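Side-chain contacts in 6-phosphogluconate dehydratase (PDB 2GP4), which probably catalyses the dehydration of 6-phosphogluconate to 2-keto-3-deoxy-6-phosphogluconate in the Entner-Doudoroff pathway, the form here lacking its iron-sulfur cluster: residues P547-G552 against T588-R593; V491-G496 against A556-G561; L144-R149 against N502-L507; V469-Q474 against D478-S483. One frame throughout, in Å; residues are numbered along the deposited sequence.

Contact 1 (P547-G552 against T588-R593); sequences PEAIDG and TEIDLR
Ile550 and Leu592 meet methyl to methyl, CG2 of Ile550 lying 3.7 Å from CD1 of Leu592. The two side chains cross at a slant. In Ile550 the CG1 branch sits between the backbone N and the carbonyl carbon (chi1 68°), which places CG2 beside the backbone N and facing the other segment. The second apolar touch is CB of Ala549 on CD1 of Ile590, at 3.8 Å. The same CD1 of Ile590 stands 4.5 Å from CG2 of Ile550. Ile590 and Leu592, two positions apart, thus both turn to the 547-552 segment, and the join between the segments is wholly apolar.

The polar bonds of the two segments lie within a segment or go to neighbouring residues. Gly552 N bonds to Ala549 O at 3.0 Å and closes a beta turn with Ile550 and Asp551 at its corners. Arg593 NH1 and Asp591 OD1 form a salt bridge of 3.1 Å, whose hydrogen bond is weak.

Both segments are loops of the C-terminal region. The first follows strand 541-546 and the second follows helix 579-584. Helix 499-502 is their common neighbour: Ile550 and Leu592 both touch Ala501, Glu548 accepts a hydrogen bond from Lys500 N, and Asp551 pairs with the Lys500 side chain. Ala549 and Ile590 also rest on Lys495, just beyond strand 490-494.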
loop_
_atom_site.group_PDB
_atom_site.type_symbol
_atom_site.label_atom_id
_atom_site.label_comp_id
_atom_site.label_asym_id
_atom_site.label_seq_id
_atom_site.Cartn_x
_atom_site.Cartn_y
_atom_site.Cartn_z
ATOM N N PRO A 547 -17.373 3.255 -11.060
ATOM C CA PRO A 547 -17.266 4.711 -10.837
ATOM C C PRO A 547 -17.901 5.169 -9.524
ATOM O O PRO A 547 -18.919 4.611 -9.104
ATOM C CB PRO A 547 -18.030 5.309 -12.030
ATOM C CG PRO A 547 -18.069 4.229 -13.052
ATOM C CD PRO A 547 -18.191 2.961 -12.251
ATOM N N GLU A 548 -17.293 6.160 -8.877
ATOM C CA GLU A 548 -17.844 6.725 -7.646
ATOM C C GLU A 548 -19.165 7.450 -7.918
ATOM O O GLU A 548 -19.544 7.638 -9.081
ATOM C CB GLU A 548 -16.828 7.628 -6.922
ATOM C CG GLU A 548 -16.427 8.923 -7.619
ATOM C CD GLU A 548 -15.537 9.796 -6.729
ATOM O OE1 GLU A 548 -14.299 9.798 -6.921
ATOM O OE2 GLU A 548 -16.070 10.473 -5.819
ATOM N N ALA A 549 -19.869 7.827 -6.850
ATOM C CA ALA A 549 -21.199 8.430 -6.976
ATOM C C ALA A 549 -21.204 9.659 -7.891
ATOM O O ALA A 549 -21.964 9.703 -8.861
ATOM C CB ALA A 549 -21.785 8.759 -5.603
ATOM N N ILE A 550 -20.336 10.627 -7.609
ATOM C CA ILE A 550 -20.288 11.868 -8.397
ATOM C C ILE A 550 -19.666 11.707 -9.795
ATOM O O ILE A 550 -19.695 12.642 -10.599
ATOM C CB ILE A 550 -19.614 13.047 -7.631
ATOM C CG1 ILE A 550 -18.118 12.796 -7.417
ATOM C CG2 ILE A 550 -20.358 13.341 -6.314
ATOM C CD1 ILE A 550 -17.329 14.068 -7.207
ATOM N N ASP A 551 -19.108 10.530 -10.078
ATOM C CA ASP A 551 -18.667 10.196 -11.431
ATOM C C ASP A 551 -19.772 9.503 -12.240
ATOM O O ASP A 551 -19.550 9.084 -13.375
ATOM C CB ASP A 551 -17.394 9.343 -11.405
ATOM C CG ASP A 551 -16.123 10.177 -11.500
ATOM O OD1 ASP A 551 -16.104 11.154 -12.279
ATOM O OD2 ASP A 551 -15.134 9.849 -10.808
ATOM N N GLY A 552 -20.960 9.387 -11.650
ATOM C CA GLY A 552 -22.123 8.823 -12.334
ATOM C C GLY A 552 -22.282 7.327 -12.154
ATOM O O GLY A 552 -23.056 6.691 -12.864
ATOM N N THR A 588 -29.920 11.328 -6.692
ATOM C CA THR A 588 -30.061 12.453 -5.772
ATOM C C THR A 588 -28.787 13.299 -5.761
ATOM O O THR A 588 -27.679 12.785 -5.934
ATOM C CB THR A 588 -30.408 12.005 -4.332
ATOM O OG1 THR A 588 -29.437 11.057 -3.867
ATOM C CG2 THR A 588 -31.800 11.379 -4.281
ATOM N N GLU A 589 -28.959 14.603 -5.569
ATOM C CA GLU A 589 -27.845 15.537 -5.564
ATOM C C GLU A 589 -27.133 15.471 -4.218
ATOM O O GLU A 589 -27.740 15.719 -3.170
ATOM C CB GLU A 589 -28.353 16.952 -5.842
ATOM C CG GLU A 589 -27.288 17.957 -6.255
ATOM C CD GLU A 589 -27.857 19.356 -6.470
ATOM O OE1 GLU A 589 -27.213 20.157 -7.187
ATOM O OE2 GLU A 589 -28.946 19.659 -5.925
ATOM N N ILE A 590 -25.852 15.116 -4.253
ATOM C CA ILE A 590 -25.041 15.087 -3.042
ATOM C C ILE A 590 -24.463 16.477 -2.759
ATOM O O ILE A 590 -23.804 17.072 -3.619
ATOM C CB ILE A 590 -23.919 14.017 -3.112
ATOM C CG1 ILE A 590 -24.525 12.627 -3.332
ATOM C CG2 ILE A 590 -23.074 14.041 -1.833
ATOM C CD1 ILE A 590 -23.529 11.556 -3.679
ATOM N N ASP A 591 -24.732 16.977 -1.554
ATOM C CA ASP A 591 -24.278 18.292 -1.119
ATOM C C ASP A 591 -22.844 18.232 -0.613
ATOM O O ASP A 591 -22.600 17.848 0.532
ATOM C CB ASP A 591 -25.204 18.838 -0.022
ATOM C CG ASP A 591 -24.833 20.251 0.414
ATOM O OD1 ASP A 591 -24.245 20.993 -0.397
ATOM O OD2 ASP A 591 -25.137 20.619 1.569
ATOM N N LEU A 592 -21.899 18.632 -1.460
ATOM C CA LEU A 592 -20.481 18.544 -1.120
ATOM C C LEU A 592 -19.865 19.874 -0.693
ATOM O O LEU A 592 -18.652 19.967 -0.512
ATOM C CB LEU A 592 -19.690 17.958 -2.292
ATOM C CG LEU A 592 -19.977 16.506 -2.664
ATOM C CD1 LEU A 592 -19.710 16.291 -4.148
ATOM C CD2 LEU A 592 -19.160 15.557 -1.797
ATOM N N ARG A 593 -20.707 20.889 -0.526
ATOM C CA ARG A 593 -20.262 22.247 -0.196
ATOM C C ARG A 593 -19.292 22.310 0.982
ATOM O O ARG A 593 -18.318 23.065 0.947
ATOM C CB ARG A 593 -21.469 23.166 0.039
ATOM C CG ARG A 593 -22.070 23.736 -1.249
ATOM C CD ARG A 593 -23.599 23.700 -1.241
ATOM N NE ARG A 593 -24.199 24.658 -0.314
ATOM C CZ ARG A 593 -25.383 24.498 0.276
ATOM N NH1 ARG A 593 -26.100 23.400 0.058
ATOM N NH2 ARG A 593 -25.844 25.432 1.102
#

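Contact 2 (V491-G496 against A556-G561); sequences VVVVKG and AKVQDG
Val493 and Val558 face each other across a gap of 8.4 Å between their CA atoms, and Lys495 and Ala556 across 7.1 Å. Residues 491-494 are extended strand, whereas 556-561 is loop. The separation is too wide for direct backbone pairing, so side chains and water fill the space between.

Val493 and Val558 both direct CB at the other segment. Their methyls meet loosely, CG2 of Val493 lying 4.4 Å from CG1 of Val558. Lys495 supplies the polar part. Its CG lies between the backbone N and the carbonyl carbon (chi1 57°), and from there the chain runs fully extended, carrying NZ toward the loop, where two waters complete the path to its carbonyls. Water 1 takes a hydrogen bond from Lys495 NZ and gives one to Ala556 O at 3.2 Å. Water 2 accepts from Lys495 NZ at 2.8 Å and reaches Val558 O at 2.6 Å. NZ also makes its main protein hydrogen bond to Thr588 OG1, so the buried ammonium is held by both water and protein.

Strand 490-494 pairs with strand 463-471 on one side and strand 524-528 on the other. Val558 packs on Ala468 and Val470 of strand 463-471. Ile564 of strand 563-567 touches both Val493 and Val558. The loop therefore lies against the sheet just before the chain returns to it as strand 563-567.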
loop_
_atom_site.group_PDB
_atom_site.type_symbol
_atom_site.label_atom_id
_atom_site.label_comp_id
_atom_site.label_asym_id
_atom_site.label_seq_id
_atom_site.Cartn_x
_atom_site.Cartn_y
_atom_site.Cartn_z
ATOM N N VAL A 491 -27.641 -3.977 3.383
ATOM C CA VAL A 491 -26.351 -3.522 2.889
ATOM C C VAL A 491 -26.296 -2.008 3.079
ATOM O O VAL A 491 -27.061 -1.273 2.458
ATOM C CB VAL A 491 -26.118 -3.926 1.406
ATOM C CG1 VAL A 491 -24.785 -3.377 0.891
ATOM C CG2 VAL A 491 -26.163 -5.441 1.248
ATOM N N VAL A 492 -25.419 -1.552 3.969
ATOM C CA VAL A 492 -25.230 -0.117 4.208
ATOM C C VAL A 492 -24.361 0.502 3.099
ATOM O O VAL A 492 -23.172 0.178 2.959
ATOM C CB VAL A 492 -24.613 0.155 5.599
ATOM C CG1 VAL A 492 -24.377 1.652 5.812
ATOM C CG2 VAL A 492 -25.506 -0.404 6.703
ATOM N N VAL A 493 -24.978 1.377 2.307
ATOM C CA VAL A 493 -24.319 2.044 1.192
ATOM C C VAL A 493 -23.906 3.443 1.617
ATOM O O VAL A 493 -24.746 4.263 2.000
ATOM C CB VAL A 493 -25.256 2.143 -0.043
ATOM C CG1 VAL A 493 -24.627 3.002 -1.155
ATOM C CG2 VAL A 493 -25.631 0.748 -0.557
ATOM N N VAL A 494 -22.605 3.706 1.547
ATOM C CA VAL A 494 -22.054 5.007 1.884
ATOM C C VAL A 494 -21.447 5.627 0.627
ATOM O O VAL A 494 -20.407 5.186 0.138
ATOM C CB VAL A 494 -20.988 4.904 2.993
ATOM C CG1 VAL A 494 -20.585 6.291 3.470
ATOM C CG2 VAL A 494 -21.499 4.055 4.169
ATOM N N LYS A 495 -22.108 6.648 0.098
ATOM C CA LYS A 495 -21.666 7.252 -1.144
ATOM C C LYS A 495 -21.072 8.642 -0.917
ATOM O O LYS A 495 -21.108 9.166 0.205
ATOM C CB LYS A 495 -22.810 7.273 -2.165
ATOM C CG LYS A 495 -24.065 7.989 -1.694
ATOM C CD LYS A 495 -25.062 8.109 -2.820
ATOM C CE LYS A 495 -26.251 8.953 -2.402
ATOM N NZ LYS A 495 -27.288 8.947 -3.469
ATOM N N GLY A 496 -20.507 9.211 -1.983
ATOM C CA GLY A 496 -19.840 10.514 -1.931
ATOM C C GLY A 496 -18.558 10.478 -1.122
ATOM O O GLY A 496 -18.195 11.461 -0.471
ATOM N N ALA A 556 -24.890 5.898 -7.223
ATOM C CA ALA A 556 -25.620 7.159 -7.070
ATOM C C ALA A 556 -27.132 7.003 -7.242
ATOM O O ALA A 556 -27.905 7.803 -6.714
ATOM C CB ALA A 556 -25.080 8.214 -8.046
ATOM N N LYS A 557 -27.547 5.972 -7.974
ATOM C CA LYS A 557 -28.970 5.723 -8.236
ATOM C C LYS A 557 -29.634 4.769 -7.244
ATOM O O LYS A 557 -30.869 4.695 -7.183
ATOM C CB LYS A 557 -29.182 5.234 -9.671
ATOM C CG LYS A 557 -29.125 6.351 -10.709
ATOM C CD LYS A 557 -29.465 5.846 -12.097
ATOM C CE LYS A 557 -29.416 6.977 -13.114
ATOM N NZ LYS A 557 -29.872 6.520 -14.454
ATOM N N VAL A 558 -28.817 4.048 -6.471
ATOM C CA VAL A 558 -29.315 3.105 -5.464
ATOM C C VAL A 558 -30.292 3.810 -4.516
ATOM O O VAL A 558 -30.032 4.926 -4.064
ATOM C CB VAL A 558 -28.163 2.462 -4.651
ATOM C CG1 VAL A 558 -28.702 1.407 -3.686
ATOM C CG2 VAL A 558 -27.130 1.835 -5.569
ATOM N N GLN A 559 -31.421 3.165 -4.242
ATOM C CA GLN A 559 -32.428 3.707 -3.336
ATOM C C GLN A 559 -32.617 2.749 -2.173
ATOM O O GLN A 559 -32.311 1.566 -2.294
ATOM C CB GLN A 559 -33.759 3.921 -4.073
ATOM C CG GLN A 559 -33.713 5.007 -5.146
ATOM C CD GLN A 559 -35.022 5.175 -5.918
ATOM O OE1 GLN A 559 -36.045 4.554 -5.605
ATOM N NE2 GLN A 559 -34.991 6.033 -6.936
ATOM N N ASP A 560 -33.112 3.256 -1.046
ATOM C CA ASP A 560 -33.427 2.406 0.097
ATOM C C ASP A 560 -34.380 1.292 -0.326
ATOM O O ASP A 560 -35.364 1.533 -1.035
ATOM C CB ASP A 560 -34.048 3.223 1.232
ATOM C CG ASP A 560 -33.106 4.280 1.776
ATOM O OD1 ASP A 560 -32.078 3.912 2.392
ATOM O OD2 ASP A 560 -33.401 5.485 1.594
ATOM N N GLY A 561 -34.069 0.071 0.091
ATOM C CA GLY A 561 -34.926 -1.074 -0.195
ATOM C C GLY A 561 -34.395 -1.957 -1.305
ATOM O O GLY A 561 -34.570 -3.175 -1.258
HETATM O O HOH W 1 -26.483 10.369 -5.360
HETATM O O HOH W 2 -27.767 6.267 -4.203
#

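Contact 3 (L144-R149 against N502-L507); sequences LSLLSR and NGMPEL
Leu146 makes the direct contacts of the 144-149 segment, against Gly503 and the selenomethionine Met504. Ahead of it, Leu144 and Ser145 bring the chain into helix 145-160; Leu144 O accepts the backbone bond from Ser148 N.

Leu146 uses two levels of its side chain. CB lies 3.6 Å from Gly503 O. Farther out, CG is 3.7 Å from the terminal CE of Met504, and CD1 is nearly as close. The two side chains run at a slant to one another. The Met504 chain is extended through chi2 and then bends at chi3 (52°), which brings CE back to the leucine. Between the amide of Leu146 and Gly503 O stands water 3, which accepts from Leu146 N at 3.0 Å and lies within hydrogen-bonding distance of Gly503 O.

Leu147 repeats this arrangement. Water 4 accepts from Leu147 N and lies 2.7 Å from Gly503 O. The Leu147 side chain comes near Gly503 and also touches Leu607 and Arg608 of helix 605-609. At Ser148, OG turns back on its own helix and bonds to Ser145 O at 2.6 Å. Arg149 ends the segment; CD2 of Leu146 sits 4.0 Å above the centre of its guanidinium face, while NH1 bonds to His326 and NH2 to Gly617 O.

Two waters thus accept from the N-H groups of Leu146 and Leu147, which have no earlier helical carbonyl to use, and both lie by the one carbonyl of Gly503. The contact is mixed: a water-mediated polar link at the helix start, beside a direct apolar touch of Leu146 on Met504 CE.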
loop_
_atom_site.group_PDB
_atom_site.type_symbol
_atom_site.label_atom_id
_atom_site.label_comp_id
_atom_site.label_asym_id
_atom_site.label_seq_id
_atom_site.Cartn_x
_atom_site.Cartn_y
_atom_site.Cartn_z
ATOM N N LEU A 144 -7.468 15.448 3.108
ATOM C CA LEU A 144 -6.277 15.874 2.358
ATOM C C LEU A 144 -5.177 14.805 2.299
ATOM O O LEU A 144 -4.155 14.992 1.627
ATOM C CB LEU A 144 -5.686 17.157 2.960
ATOM C CG LEU A 144 -6.492 18.458 2.990
ATOM C CD1 LEU A 144 -5.619 19.593 3.515
ATOM C CD2 LEU A 144 -7.062 18.802 1.616
ATOM N N SER A 145 -5.391 13.699 3.007
ATOM C CA SER A 145 -4.399 12.644 3.163
ATOM C C SER A 145 -3.946 12.005 1.844
ATOM O O SER A 145 -2.749 11.846 1.602
ATOM C CB SER A 145 -4.927 11.580 4.123
ATOM O OG SER A 145 -4.167 10.390 4.037
ATOM N N LEU A 146 -4.901 11.632 1.006
ATOM C CA LEU A 146 -4.583 11.082 -0.299
ATOM C C LEU A 146 -3.955 12.173 -1.171
ATOM O O LEU A 146 -2.949 11.940 -1.848
ATOM C CB LEU A 146 -5.847 10.545 -0.968
ATOM C CG LEU A 146 -5.772 9.509 -2.098
ATOM C CD1 LEU A 146 -6.760 9.913 -3.179
ATOM C CD2 LEU A 146 -4.377 9.306 -2.699
ATOM N N LEU A 147 -4.556 13.363 -1.133
ATOM C CA LEU A 147 -4.097 14.497 -1.905
ATOM C C LEU A 147 -2.673 14.927 -1.570
ATOM O O LEU A 147 -1.976 15.461 -2.434
ATOM C CB LEU A 147 -5.055 15.675 -1.723
ATOM C CG LEU A 147 -6.324 15.664 -2.577
ATOM C CD1 LEU A 147 -7.360 16.594 -1.985
ATOM C CD2 LEU A 147 -6.005 16.035 -4.027
ATOM N N SER A 148 -2.245 14.699 -0.326
ATOM C CA SER A 148 -0.884 15.047 0.096
ATOM C C SER A 148 0.201 14.198 -0.575
ATOM O O SER A 148 1.345 14.634 -0.687
ATOM C CB SER A 148 -0.738 14.965 1.615
ATOM O OG SER A 148 -0.869 13.630 2.066
ATOM N N ARG A 149 -0.158 12.991 -1.006
ATOM C CA ARG A 149 0.750 12.166 -1.804
ATOM C C ARG A 149 1.112 12.885 -3.100
ATOM O O ARG A 149 2.280 12.930 -3.480
ATOM C CB ARG A 149 0.138 10.798 -2.120
ATOM C CG ARG A 149 1.020 9.926 -3.007
ATOM C CD ARG A 149 0.253 8.746 -3.562
ATOM N NE ARG A 149 -0.615 9.124 -4.677
ATOM C CZ ARG A 149 -1.480 8.308 -5.277
ATOM N NH1 ARG A 149 -1.624 7.048 -4.874
ATOM N NH2 ARG A 149 -2.215 8.764 -6.284
ATOM N N ASN A 502 -14.714 13.887 -1.885
ATOM C CA ASN A 502 -14.162 14.506 -0.684
ATOM C C ASN A 502 -12.699 14.111 -0.394
ATOM O O ASN A 502 -12.254 14.154 0.749
ATOM C CB ASN A 502 -15.063 14.205 0.526
ATOM C CG ASN A 502 -15.244 12.706 0.780
ATOM O OD1 ASN A 502 -14.712 11.860 0.049
ATOM N ND2 ASN A 502 -15.988 12.374 1.834
ATOM N N GLY A 503 -11.960 13.712 -1.424
ATOM C CA GLY A 503 -10.557 13.346 -1.259
ATOM C C GLY A 503 -10.340 11.983 -0.638
ATOM O O GLY A 503 -9.232 11.670 -0.202
HETATM N N MSE A 504 -11.406 11.183 -0.603
HETATM C CA MSE A 504 -11.398 9.812 -0.078
HETATM C C MSE A 504 -10.809 9.675 1.340
HETATM O O MSE A 504 -9.752 9.075 1.518
HETATM C CB MSE A 504 -10.698 8.871 -1.076
HETATM C CG MSE A 504 -11.116 7.406 -1.005
HETATM SE SE MSE A 504 -9.945 6.275 -2.103
HETATM C CE MSE A 504 -8.249 6.891 -1.369
ATOM N N PRO A 505 -11.490 10.232 2.358
ATOM C CA PRO A 505 -10.972 10.039 3.710
ATOM C C PRO A 505 -11.228 8.615 4.216
ATOM O O PRO A 505 -12.228 8.002 3.848
ATOM C CB PRO A 505 -11.783 11.043 4.536
ATOM C CG PRO A 505 -13.077 11.170 3.805
ATOM C CD PRO A 505 -12.728 11.038 2.352
ATOM N N GLU A 506 -10.321 8.098 5.038
ATOM C CA GLU A 506 -10.520 6.820 5.725
ATOM C C GLU A 506 -11.720 6.948 6.639
ATOM O O GLU A 506 -11.796 7.874 7.445
ATOM C CB GLU A 506 -9.289 6.444 6.557
ATOM C CG GLU A 506 -8.089 5.975 5.733
ATOM C CD GLU A 506 -6.892 5.635 6.593
ATOM O OE1 GLU A 506 -7.023 5.671 7.839
ATOM O OE2 GLU A 506 -5.819 5.338 6.025
ATOM N N LEU A 507 -12.672 6.038 6.488
ATOM C CA LEU A 507 -13.906 6.113 7.251
ATOM C C LEU A 507 -13.849 5.141 8.423
ATOM O O LEU A 507 -13.963 3.942 8.241
ATOM C CB LEU A 507 -15.113 5.842 6.347
ATOM C CG LEU A 507 -15.243 6.696 5.078
ATOM C CD1 LEU A 507 -16.181 6.025 4.093
ATOM C CD2 LEU A 507 -15.695 8.125 5.393
HETATM O O HOH W 3 -7.615 11.168 2.108
HETATM O O HOH W 4 -7.266 13.495 -0.045
#

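Contact 4 (V469-Q474 against D478-S483); sequences VVIDDQ and DALFKS
Leu480 is the residue of the helical segment that touches the strand, but the first link comes at the helix start. Asp478 N donates to water 5 at 2.9 Å, and this water donates in turn to Gln474 O at 2.6 Å. The loop after the strand is thereby tied through water to the first turn of the helix. The Asp478 carboxylate leads away from the strand. Its OD2 receives Lys482 NZ at 2.8 Å, on the syn side and 21° out of the carboxylate plane, in a salt bridge one turn along the helix.

Leu480 directs its side chain at the strand. A single methyl, CD2, makes both contacts, lying 3.6 Å from CG1 of Val469 and 3.9 Å from CG2 of Ile471. These alternate strand residues point to the same side, so CD2 reaches both. Leu480 lies alongside both, its side chain running opposite to theirs. In Val469, CG1 is anti to the backbone N (chi1 169°), which presents it to Leu480.

Phe481 turns to another neighbour and packs on Leu513 and Leu517 of helix 511-519. Ser483 leaves the helix, and its OG bonds to Leu480 O from above the carbonyl plane.

Strand 463-471, helix 477-482 and strand 490-494 form a beta-alpha-beta unit. Leu480 packs the short crossover helix against the first strand of that unit, which pairs with strand 490-494 in the sheet.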
loop_
_atom_site.group_PDB
_atom_site.type_symbol
_atom_site.label_atom_id
_atom_site.label_comp_id
_atom_site.label_asym_id
_atom_site.label_seq_id
_atom_site.Cartn_x
_atom_site.Cartn_y
_atom_site.Cartn_z
ATOM N N VAL A 469 -29.371 0.449 2.376
ATOM C CA VAL A 469 -29.516 1.589 3.273
ATOM C C VAL A 469 -28.486 2.650 2.850
ATOM O O VAL A 469 -27.284 2.476 3.045
ATOM C CB VAL A 469 -29.342 1.168 4.764
ATOM C CG1 VAL A 469 -29.236 2.389 5.662
ATOM C CG2 VAL A 469 -30.507 0.272 5.212
ATOM N N VAL A 470 -28.974 3.739 2.262
ATOM C CA VAL A 470 -28.118 4.732 1.606
ATOM C C VAL A 470 -27.862 5.955 2.480
ATOM O O VAL A 470 -28.797 6.563 2.998
ATOM C CB VAL A 470 -28.711 5.196 0.235
ATOM C CG1 VAL A 470 -27.710 6.057 -0.526
ATOM C CG2 VAL A 470 -29.120 4.001 -0.620
ATOM N N ILE A 471 -26.586 6.297 2.644
ATOM C CA ILE A 471 -26.170 7.561 3.262
ATOM C C ILE A 471 -24.998 8.164 2.481
ATOM O O ILE A 471 -24.260 7.442 1.816
ATOM C CB ILE A 471 -25.810 7.405 4.766
ATOM C CG1 ILE A 471 -24.837 6.241 4.984
ATOM C CG2 ILE A 471 -27.076 7.207 5.598
ATOM C CD1 ILE A 471 -24.129 6.265 6.330
ATOM N N ASP A 472 -24.838 9.486 2.545
ATOM C CA ASP A 472 -23.750 10.150 1.820
ATOM C C ASP A 472 -22.728 10.798 2.748
ATOM O O ASP A 472 -21.897 11.606 2.324
ATOM C CB ASP A 472 -24.290 11.143 0.774
ATOM C CG ASP A 472 -25.158 12.241 1.374
ATOM O OD1 ASP A 472 -25.114 12.484 2.600
ATOM O OD2 ASP A 472 -25.887 12.881 0.590
ATOM N N ASP A 473 -22.800 10.418 4.018
ATOM C CA ASP A 473 -21.908 10.916 5.049
ATOM C C ASP A 473 -21.891 9.861 6.137
ATOM O O ASP A 473 -22.946 9.448 6.619
ATOM C CB ASP A 473 -22.434 12.247 5.594
ATOM C CG ASP A 473 -21.465 12.929 6.549
ATOM O OD1 ASP A 473 -20.754 12.239 7.316
ATOM O OD2 ASP A 473 -21.435 14.180 6.550
ATOM N N GLN A 474 -20.696 9.422 6.522
ATOM C CA GLN A 474 -20.547 8.373 7.530
ATOM C C GLN A 474 -21.119 8.777 8.901
ATOM O O GLN A 474 -21.417 7.917 9.733
ATOM C CB GLN A 474 -19.084 7.930 7.649
ATOM C CG GLN A 474 -18.152 8.930 8.342
ATOM C CD GLN A 474 -16.863 8.285 8.840
ATOM O OE1 GLN A 474 -16.779 7.062 8.991
ATOM N NE2 GLN A 474 -15.854 9.108 9.098
ATOM N N ASP A 478 -25.024 6.747 12.730
ATOM C CA ASP A 478 -25.332 6.544 14.150
ATOM C C ASP A 478 -26.812 6.789 14.498
ATOM O O ASP A 478 -27.412 6.020 15.252
ATOM C CB ASP A 478 -24.419 7.408 15.029
ATOM C CG ASP A 478 -24.506 7.042 16.505
ATOM O OD1 ASP A 478 -24.310 5.848 16.845
ATOM O OD2 ASP A 478 -24.761 7.955 17.325
ATOM N N ALA A 479 -27.391 7.851 13.942
ATOM C CA ALA A 479 -28.800 8.179 14.179
ATOM C C ALA A 479 -29.737 7.103 13.615
ATOM O O ALA A 479 -30.789 6.804 14.192
ATOM C CB ALA A 479 -29.130 9.541 13.590
ATOM N N LEU A 480 -29.331 6.534 12.484
ATOM C CA LEU A 480 -30.058 5.474 11.806
ATOM C C LEU A 480 -29.987 4.200 12.644
ATOM O O LEU A 480 -30.984 3.487 12.798
ATOM C CB LEU A 480 -29.428 5.258 10.429
ATOM C CG LEU A 480 -30.214 4.860 9.179
ATOM C CD1 LEU A 480 -31.566 5.548 9.064
ATOM C CD2 LEU A 480 -29.352 5.186 7.969
ATOM N N PHE A 481 -28.799 3.938 13.190
ATOM C CA PHE A 481 -28.543 2.803 14.074
ATOM C C PHE A 481 -29.358 2.898 15.372
ATOM O O PHE A 481 -29.917 1.903 15.838
ATOM C CB PHE A 481 -27.044 2.741 14.385
ATOM C CG PHE A 481 -26.660 1.675 15.373
ATOM C CD1 PHE A 481 -26.648 1.943 16.738
ATOM C CD2 PHE A 481 -26.284 0.412 14.940
ATOM C CE1 PHE A 481 -26.287 0.963 17.661
ATOM C CE2 PHE A 481 -25.915 -0.574 15.854
ATOM C CZ PHE A 481 -25.918 -0.299 17.217
ATOM N N LYS A 482 -29.411 4.101 15.942
ATOM C CA LYS A 482 -30.121 4.365 17.199
ATOM C C LYS A 482 -31.645 4.267 17.082
ATOM O O LYS A 482 -32.329 4.010 18.077
ATOM C CB LYS A 482 -29.736 5.744 17.743
ATOM C CG LYS A 482 -28.397 5.775 18.448
ATOM C CD LYS A 482 -27.974 7.191 18.766
ATOM C CE LYS A 482 -26.796 7.193 19.721
ATOM N NZ LYS A 482 -26.132 8.519 19.749
ATOM N N SER A 483 -32.172 4.490 15.878
ATOM C CA SER A 483 -33.612 4.387 15.637
ATOM C C SER A 483 -34.006 2.963 15.252
ATOM O O SER A 483 -35.156 2.707 14.884
ATOM C CB SER A 483 -34.070 5.386 14.566
ATOM O OG SER A 483 -33.607 5.015 13.280
HETATM O O HOH W 5 -22.373 7.847 12.125
#

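Overall arrangement
Contacts 1, 2 and 4 gather in the C-terminal region, around one mixed sheet. Contacts 2 and 4 reach neighbouring strands, 490-494 and 463-471, and their centres are about 11 Å apart. The centres of contacts 1 and 2 are also about 11 Å apart, and Lys495 of contact 2 bonds to Thr588 of contact 1. Contact 4 closes before either opens. Contact 3 lies closer to the centre of the chain, about 16 Å from contact 1 and 22 Å from contact 4 between centres, and touches contacts 2 and 4. It joins helix 145-160 to the loop after helix 499-502. The set thus combines packing of helix and loops on inner strands with a tie between the N- and C-terminal regions.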